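Local coordinates for thiamine-binding periplasmic protein (Escherichia coli, PDB 2QRY) that binds thiamine, thiamine phosphate and thiamine diphosphate with high affinity in the periplasm as the solute-binding component of the ThiBPQ ABC transporter for thiamine import, at residues A[22-27]-A[52-57]; A[141-146]-A[239-244]. One frame throughout, in Å; residues are numbered along the deposited sequence.

Contact 1: residues A[22-27]-A[52-57]; sequences KPVLTV and NCELKL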
ATOM      1  N   LYS A  22      16.793   9.159 -23.898  1.00 34.93           N
ATOM      2  CA  LYS A  22      18.195   9.319 -23.411  1.00 34.54           C
ATOM      3  C   LYS A  22      18.275   9.914 -22.011  1.00 34.45           C
ATOM      4  O   LYS A  22      19.010   9.412 -21.162  1.00 35.89           O
ATOM      5  CB  LYS A  22      18.999  10.169 -24.391  1.00 35.66           C
ATOM      6  CG  LYS A  22      19.874   9.352 -25.313  1.00 35.09           C
ATOM      7  CD  LYS A  22      20.686   8.369 -24.505  1.00 33.88           C
ATOM      8  CE  LYS A  22      21.541   7.497 -25.389  1.00 34.92           C
ATOM      9  NZ  LYS A  22      22.327   6.541 -24.557  1.00 37.61           N
ATOM     10  N   PRO A  23      17.544  11.008 -21.748  1.00 34.52           N
ATOM     11  CA  PRO A  23      17.619  11.561 -20.393  1.00 35.46           C
ATOM     12  C   PRO A  23      16.977  10.547 -19.441  1.00 36.57           C
ATOM     13  O   PRO A  23      16.022   9.862 -19.813  1.00 38.10           O
ATOM     14  CB  PRO A  23      16.817  12.853 -20.504  1.00 34.66           C
ATOM     15  CG  PRO A  23      15.805  12.529 -21.566  1.00 34.05           C
ATOM     16  CD  PRO A  23      16.638  11.804 -22.594  1.00 34.70           C
ATOM     17  N   VAL A  24      17.498  10.446 -18.223  1.00 37.58           N
ATOM     18  CA  VAL A  24      16.979   9.491 -17.245  1.00 36.06           C
ATOM     19  C   VAL A  24      15.987  10.090 -16.248  1.00 35.27           C
ATOM     20  O   VAL A  24      16.125  11.235 -15.816  1.00 36.67           O
ATOM     21  CB  VAL A  24      18.129   8.854 -16.436  1.00 36.76           C
ATOM     22  CG1 VAL A  24      17.587   7.743 -15.545  1.00 38.85           C
ATOM     23  CG2 VAL A  24      19.193   8.318 -17.372  1.00 35.93           C
ATOM     24  N   LEU A  25      14.980   9.303 -15.891  1.00 32.71           N
ATOM     25  CA  LEU A  25      13.982   9.727 -14.918  1.00 30.71           C
ATOM     26  C   LEU A  25      13.990   8.636 -13.847  1.00 29.13           C
ATOM     27  O   LEU A  25      13.487   7.528 -14.055  1.00 28.35           O
ATOM     28  CB  LEU A  25      12.607   9.848 -15.588  1.00 31.00           C
ATOM     29  CG  LEU A  25      11.499  10.701 -14.946  1.00 31.06           C
ATOM     30  CD1 LEU A  25      10.720   9.901 -13.936  1.00 32.39           C
ATOM     31  CD2 LEU A  25      12.107  11.935 -14.318  1.00 29.74           C
ATOM     32  N   THR A  26      14.595   8.950 -12.708  1.00 27.77           N
ATOM     33  CA  THR A  26      14.719   8.009 -11.602  1.00 27.14           C
ATOM     34  C   THR A  26      13.491   7.995 -10.704  1.00 26.32           C
ATOM     35  O   THR A  26      13.122   9.014 -10.129  1.00 27.14           O
ATOM     36  CB  THR A  26      15.967   8.342 -10.760  1.00 28.27           C
ATOM     37  OG1 THR A  26      17.130   8.222 -11.588  1.00 28.23           O
ATOM     38  CG2 THR A  26      16.098   7.394  -9.576  1.00 27.32           C
ATOM     39  N   VAL A  27      12.866   6.829 -10.582  1.00 25.55           N
ATOM     40  CA  VAL A  27      11.669   6.695  -9.762  1.00 24.89           C
ATOM     41  C   VAL A  27      11.804   5.689  -8.610  1.00 24.76           C
ATOM     42  O   VAL A  27      11.819   4.477  -8.839  1.00 23.53           O
ATOM     43  CB  VAL A  27      10.460   6.267 -10.627  1.00 26.72           C
ATOM     44  CG1 VAL A  27       9.204   6.180  -9.762  1.00 23.08           C
ATOM     45  CG2 VAL A  27      10.263   7.257 -11.780  1.00 24.98           C
ATOM     46  N   ASN A  52      10.112   9.985 -24.979  1.00 58.30           N
ATOM     47  CA  ASN A  52      11.522   9.617 -25.084  1.00 57.71           C
ATOM     48  C   ASN A  52      12.332   9.918 -23.827  1.00 56.55           C
ATOM     49  O   ASN A  52      12.461  11.074 -23.416  1.00 56.22           O
ATOM     50  CB  ASN A  52      12.163  10.332 -26.274  1.00 59.30           C
ATOM     51  CG  ASN A  52      12.058  11.841 -26.170  1.00 61.04           C
ATOM     52  OD1 ASN A  52      10.963  12.410 -26.243  1.00 60.61           O
ATOM     53  ND2 ASN A  52      13.198  12.503 -25.988  1.00 62.64           N
ATOM     54  N   CYS A  53      12.887   8.866 -23.234  1.00 54.96           N
ATOM     55  CA  CYS A  53      13.701   8.973 -22.027  1.00 53.94           C
ATOM     56  C   CYS A  53      13.880   7.576 -21.461  1.00 51.83           C
ATOM     57  O   CYS A  53      13.258   6.628 -21.931  1.00 51.66           O
ATOM     58  CB  CYS A  53      13.005   9.834 -20.971  1.00 54.91           C
ATOM     59  SG  CYS A  53      11.671   8.972 -20.110  1.00 56.17           S
ATOM     60  N   GLU A  54      14.729   7.448 -20.451  1.00 49.82           N
ATOM     61  CA  GLU A  54      14.937   6.151 -19.832  1.00 48.62           C
ATOM     62  C   GLU A  54      14.350   6.173 -18.432  1.00 47.53           C
ATOM     63  O   GLU A  54      14.919   6.779 -17.523  1.00 48.53           O
ATOM     64  CB  GLU A  54      16.424   5.797 -19.763  1.00 48.47           C
ATOM     65  CG  GLU A  54      16.673   4.431 -19.133  1.00 50.61           C
ATOM     66  CD  GLU A  54      18.132   4.012 -19.156  1.00 52.24           C
ATOM     67  OE1 GLU A  54      18.986   4.781 -18.666  1.00 52.05           O
ATOM     68  OE2 GLU A  54      18.422   2.903 -19.659  1.00 52.78           O
ATOM     69  N   LEU A  55      13.197   5.528 -18.270  1.00 45.29           N
ATOM     70  CA  LEU A  55      12.537   5.460 -16.973  1.00 43.92           C
ATOM     71  C   LEU A  55      13.271   4.432 -16.130  1.00 42.72           C
ATOM     72  O   LEU A  55      13.311   3.252 -16.479  1.00 42.43           O
ATOM     73  CB  LEU A  55      11.079   5.033 -17.124  1.00 43.68           C
ATOM     74  CG  LEU A  55      10.284   5.025 -15.817  1.00 42.37           C
ATOM     75  CD1 LEU A  55      10.057   6.458 -15.361  1.00 41.55           C
ATOM     76  CD2 LEU A  55       8.962   4.316 -16.025  1.00 41.58           C
ATOM     77  N   LYS A  56      13.847   4.876 -15.020  1.00 40.97           N
ATOM     78  CA  LYS A  56      14.590   3.975 -14.153  1.00 40.78           C
ATOM     79  C   LYS A  56      13.860   3.752 -12.832  1.00 38.58           C
ATOM     80  O   LYS A  56      13.933   4.577 -11.921  1.00 38.05           O
ATOM     81  CB  LYS A  56      15.988   4.546 -13.910  1.00 41.89           C
ATOM     82  CG  LYS A  56      17.039   3.500 -13.622  1.00 45.01           C
ATOM     83  CD  LYS A  56      18.439   4.043 -13.874  1.00 46.75           C
ATOM     84  CE  LYS A  56      18.665   4.352 -15.357  1.00 48.27           C
ATOM     85  NZ  LYS A  56      20.062   4.809 -15.635  1.00 47.33           N
ATOM     86  N   LEU A  57      13.144   2.633 -12.749  1.00 36.64           N
ATOM     87  CA  LEU A  57      12.386   2.272 -11.558  1.00 34.29           C
ATOM     88  C   LEU A  57      13.270   1.526 -10.571  1.00 33.98           C
ATOM     89  O   LEU A  57      13.713   0.411 -10.832  1.00 33.53           O
ATOM     90  CB  LEU A  57      11.192   1.405 -11.946  1.00 34.67           C
ATOM     91  CG  LEU A  57      10.025   2.182 -12.552  1.00 36.79           C
ATOM     92  CD1 LEU A  57       9.045   1.222 -13.231  1.00 36.83           C
ATOM     93  CD2 LEU A  57       9.342   2.987 -11.452  1.00 34.55           C
TER
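Val24 and Glu54 stand next to each other and point the same way, their side chains rising from neighbouring strands on the face they share with Thr26 and Lys56. Glu54 is extended, CG anti to the backbone N (chi1 -179°), which carries the carboxylate up alongside Val24, with OE1 3.8 Å from Val24 CG2. Lys56 reaches back over the valine: its chain bends at chi3 (-66°), laying CE 3.6 Å from Val24 CG1 and bringing NZ to Glu54 OE1 for a salt bridge whose hydrogen bond is weak. Val24 CG1 thus lies against the aliphatic part of the lysine, while CG2 faces the ion pair formed within the other strand.

Underneath, the backbones pair as parallel strands, their short axes 19° apart. Leu25 gives its N-H to Glu54 O and accepts Lys56 N on its own O; Glu54 and Lys56 likewise use both N and O, for Pro23 O takes Glu54 N, and Val27 N closes on Lys56 O in a nearly straight bond of 2.8 Å. Strand 24-29 lies between 54-59 and 81-86, all three parallel, in the sheet of one lobe of this periplasmic binding protein, and helix 40-48 lies in the connection from the first strand to the second.

The opposite face carries the side chains of Leu25, Val27, Leu55 and Leu57. Leu55 CD1 fits between two neighbours, 3.8 Å from Leu25 CD1 and 3.7 Å from Val27 CG2. Further along, Leu57 runs beside Val27 and puts CD2 3.6 Å from Val27 CB. Phe47 of helix 40-48 touches Leu55 and Cys53, while Leu261 of helix 259-269 touches Leu25 and Cys53. Where the strands begin, Pro23 CG rests 3.9 Å from Cys53 CB.

Contact 2: residues A[141-146]-A[239-244]; sequences PQSLKE and FSEGHY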
ATOM      1  N   PRO A 141     -11.915 -15.596  11.240  1.00 30.42           N
ATOM      2  CA  PRO A 141     -12.506 -14.531  12.050  1.00 28.92           C
ATOM      3  C   PRO A 141     -13.392 -13.641  11.177  1.00 28.63           C
ATOM      4  O   PRO A 141     -13.177 -13.540   9.965  1.00 25.76           O
ATOM      5  CB  PRO A 141     -11.280 -13.799  12.586  1.00 30.04           C
ATOM      6  CG  PRO A 141     -10.279 -13.985  11.491  1.00 27.88           C
ATOM      7  CD  PRO A 141     -10.453 -15.441  11.160  1.00 29.68           C
ATOM      8  N   GLN A 142     -14.386 -13.005  11.791  1.00 28.25           N
ATOM      9  CA  GLN A 142     -15.303 -12.142  11.056  1.00 28.69           C
ATOM     10  C   GLN A 142     -15.222 -10.683  11.505  1.00 27.77           C
ATOM     11  O   GLN A 142     -16.055  -9.850  11.144  1.00 26.76           O
ATOM     12  CB  GLN A 142     -16.730 -12.680  11.188  1.00 31.58           C
ATOM     13  CG  GLN A 142     -16.885 -14.073  10.582  1.00 36.43           C
ATOM     14  CD  GLN A 142     -18.251 -14.685  10.831  1.00 39.54           C
ATOM     15  OE1 GLN A 142     -18.665 -14.852  11.978  1.00 42.54           O
ATOM     16  NE2 GLN A 142     -18.955 -15.029   9.757  1.00 39.15           N
ATOM     17  N   SER A 143     -14.196 -10.381  12.288  1.00 26.74           N
ATOM     18  CA  SER A 143     -13.966  -9.027  12.764  1.00 25.63           C
ATOM     19  C   SER A 143     -12.541  -8.967  13.303  1.00 26.69           C
ATOM     20  O   SER A 143     -11.987  -9.988  13.724  1.00 26.42           O
ATOM     21  CB  SER A 143     -14.972  -8.664  13.857  1.00 22.74           C
ATOM     22  OG  SER A 143     -14.793  -9.460  15.012  1.00 23.26           O
ATOM     23  N   LEU A 144     -11.941  -7.781  13.278  1.00 26.74           N
ATOM     24  CA  LEU A 144     -10.580  -7.621  13.770  1.00 26.59           C
ATOM     25  C   LEU A 144     -10.583  -7.982  15.245  1.00 26.68           C
ATOM     26  O   LEU A 144      -9.623  -8.559  15.765  1.00 26.05           O
ATOM     27  CB  LEU A 144     -10.114  -6.173  13.598  1.00 25.96           C
ATOM     28  CG  LEU A 144      -8.615  -5.922  13.359  1.00 25.90           C
ATOM     29  CD1 LEU A 144      -8.311  -4.439  13.587  1.00 24.64           C
ATOM     30  CD2 LEU A 144      -7.782  -6.768  14.287  1.00 25.75           C
ATOM     31  N   LYS A 145     -11.684  -7.647  15.912  1.00 27.60           N
ATOM     32  CA  LYS A 145     -11.834  -7.917  17.339  1.00 27.53           C
ATOM     33  C   LYS A 145     -11.746  -9.407  17.648  1.00 26.93           C
ATOM     34  O   LYS A 145     -11.075  -9.810  18.600  1.00 26.57           O
ATOM     35  CB  LYS A 145     -13.164  -7.348  17.836  1.00 29.52           C
ATOM     36  CG  LYS A 145     -13.494  -7.666  19.289  1.00 32.02           C
ATOM     37  CD  LYS A 145     -14.644  -6.785  19.774  1.00 33.68           C
ATOM     38  CE  LYS A 145     -15.024  -7.069  21.219  1.00 33.29           C
ATOM     39  NZ  LYS A 145     -15.784  -8.342  21.343  1.00 36.21           N
ATOM     40  N   GLU A 146     -12.420 -10.225  16.846  1.00 25.21           N
ATOM     41  CA  GLU A 146     -12.389 -11.663  17.058  1.00 25.00           C
ATOM     42  C   GLU A 146     -10.983 -12.211  16.815  1.00 25.84           C
ATOM     43  O   GLU A 146     -10.470 -12.993  17.613  1.00 24.09           O
ATOM     44  CB  GLU A 146     -13.386 -12.361  16.140  1.00 24.68           C
ATOM     45  CG  GLU A 146     -13.252 -13.871  16.156  1.00 25.23           C
ATOM     46  CD  GLU A 146     -14.352 -14.572  15.393  1.00 27.32           C
ATOM     47  OE1 GLU A 146     -14.776 -14.059  14.334  1.00 27.35           O
ATOM     48  OE2 GLU A 146     -14.780 -15.649  15.849  1.00 29.94           O
ATOM     49  N   PHE A 239     -14.261  -7.935   7.608  1.00 27.98           N
ATOM     50  CA  PHE A 239     -14.575  -7.663   9.011  1.00 27.87           C
ATOM     51  C   PHE A 239     -15.691  -6.638   9.217  1.00 26.84           C
ATOM     52  O   PHE A 239     -15.800  -5.656   8.488  1.00 24.86           O
ATOM     53  CB  PHE A 239     -13.314  -7.232   9.772  1.00 26.47           C
ATOM     54  CG  PHE A 239     -12.274  -8.318   9.899  1.00 26.15           C
ATOM     55  CD1 PHE A 239     -12.603  -9.653   9.655  1.00 23.24           C
ATOM     56  CD2 PHE A 239     -10.971  -8.007  10.280  1.00 24.85           C
ATOM     57  CE1 PHE A 239     -11.656 -10.659   9.787  1.00 23.61           C
ATOM     58  CE2 PHE A 239     -10.009  -9.015  10.416  1.00 26.64           C
ATOM     59  CZ  PHE A 239     -10.356 -10.344  10.169  1.00 24.30           C
ATOM     60  N   SER A 240     -16.514  -6.890  10.233  1.00 27.74           N
ATOM     61  CA  SER A 240     -17.652  -6.039  10.556  1.00 27.01           C
ATOM     62  C   SER A 240     -17.308  -4.620  11.010  1.00 27.44           C
ATOM     63  O   SER A 240     -18.152  -3.729  10.933  1.00 27.48           O
ATOM     64  CB  SER A 240     -18.537  -6.728  11.607  1.00 26.73           C
ATOM     65  OG  SER A 240     -17.832  -7.000  12.806  1.00 26.58           O
ATOM     66  N   GLU A 241     -16.087  -4.396  11.490  1.00 25.55           N
ATOM     67  CA  GLU A 241     -15.717  -3.048  11.905  1.00 25.35           C
ATOM     68  C   GLU A 241     -15.490  -2.185  10.666  1.00 24.97           C
ATOM     69  O   GLU A 241     -15.522  -0.956  10.735  1.00 25.74           O
ATOM     70  CB  GLU A 241     -14.436  -3.053  12.751  1.00 25.53           C
ATOM     71  CG  GLU A 241     -14.534  -3.833  14.051  1.00 24.48           C
ATOM     72  CD  GLU A 241     -13.938  -5.220  13.932  1.00 25.34           C
ATOM     73  OE1 GLU A 241     -13.692  -5.661  12.785  1.00 23.05           O
ATOM     74  OE2 GLU A 241     -13.721  -5.867  14.978  1.00 21.49           O
ATOM     75  N   GLY A 242     -15.285  -2.835   9.524  1.00 23.24           N
ATOM     76  CA  GLY A 242     -15.016  -2.100   8.303  1.00 21.14           C
ATOM     77  C   GLY A 242     -13.516  -2.171   8.053  1.00 21.80           C
ATOM     78  O   GLY A 242     -12.777  -2.680   8.898  1.00 20.67           O
ATOM     79  N   HIS A 243     -13.061  -1.656   6.915  1.00 20.93           N
ATOM     80  CA  HIS A 243     -11.645  -1.704   6.565  1.00 20.64           C
ATOM     81  C   HIS A 243     -10.997  -0.345   6.302  1.00 21.33           C
ATOM     82  O   HIS A 243     -11.657   0.606   5.866  1.00 20.69           O
ATOM     83  CB  HIS A 243     -11.464  -2.618   5.356  1.00 20.42           C
ATOM     84  CG  HIS A 243     -11.868  -4.034   5.623  1.00 22.05           C
ATOM     85  ND1 HIS A 243     -10.979  -5.087   5.564  1.00 21.23           N
ATOM     86  CD2 HIS A 243     -13.051  -4.564   6.016  1.00 20.66           C
ATOM     87  CE1 HIS A 243     -11.596  -6.202   5.914  1.00 20.23           C
ATOM     88  NE2 HIS A 243     -12.853  -5.912   6.195  1.00 21.02           N
ATOM     89  N   TYR A 244      -9.696  -0.271   6.574  1.00 20.40           N
ATOM     90  CA  TYR A 244      -8.938   0.958   6.395  1.00 21.01           C
ATOM     91  C   TYR A 244      -8.567   1.166   4.935  1.00 20.81           C
ATOM     92  O   TYR A 244      -8.108   0.247   4.261  1.00 19.99           O
ATOM     93  CB  TYR A 244      -7.677   0.935   7.267  1.00 20.77           C
ATOM     94  CG  TYR A 244      -7.106   2.311   7.522  1.00 20.03           C
ATOM     95  CD1 TYR A 244      -6.454   3.018   6.508  1.00 20.86           C
ATOM     96  CD2 TYR A 244      -7.241   2.924   8.774  1.00 19.35           C
ATOM     97  CE1 TYR A 244      -5.948   4.308   6.733  1.00 19.85           C
ATOM     98  CE2 TYR A 244      -6.740   4.206   9.009  1.00 18.06           C
ATOM     99  CZ  TYR A 244      -6.095   4.891   7.983  1.00 19.20           C
ATOM    100  OH  TYR A 244      -5.590   6.152   8.206  1.00 20.63           O
TER
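A helix N-terminus meets a type I beta turn here: Ser143 is the N-cap of helix 144-149, and the turn runs from Phe239 to Gly242, just ahead of strand 243-252. Glu241 of the turn holds the first backbone N-H groups of the helix with both carboxylate oxygens. OE1 accepts Leu144 N at 2.8 Å and OE2 accepts Lys145 N at 2.9 Å, each on its syn side and somewhat out of the carboxylate plane. A bend at chi2 (99°) turns the carboxylate to this end, where the helix dipole would probably favour its negative charge. The next N-H, that of Glu146, makes the N-cap bond to Ser143 OG, and Glu146 OE1 reaches back to accept Gln142 N, from the residue before the cap.

Phe239 lies flat against the same backbone. Ser143 C sits 3.4 Å above the centre of one ring face, with Leu144 N over that face too, whereas Pro141 O approaches the ring edge, 3.3 Å from CE1. Phe130 of strand 121-133 also touches this ring, whose side chain is about 9 Å from that of the thiamine-binding residue Thr219. Ser240, the second residue of the turn, donates its N-H to Gln142 O at 3.1 Å. His243, just past the turn, folds back so that its ring nitrogen NE2 accepts Phe239 N near the ring plane, 2.8 Å away.

How the contacts relate
Contacts 1 and 2 lie on opposite sides of the chain's centre, with nearest atoms about 22 Å apart, yet both reach the same sheet through different strands. Each is partly buried. Contact 1 lies within the sheet, where backbone bonds join neighbouring strands and the side chains divide into a greasy face under helices and a face bearing an ion pair. Contact 2 instead joins a helix start to the turn leading into strand 243-252; there a carboxylate bonds to backbone N-H groups and an aromatic ring packs on peptide atoms. Strand 243-252 pairs with 81-86, the neighbour of 24-29, linking the two regions through the sheet.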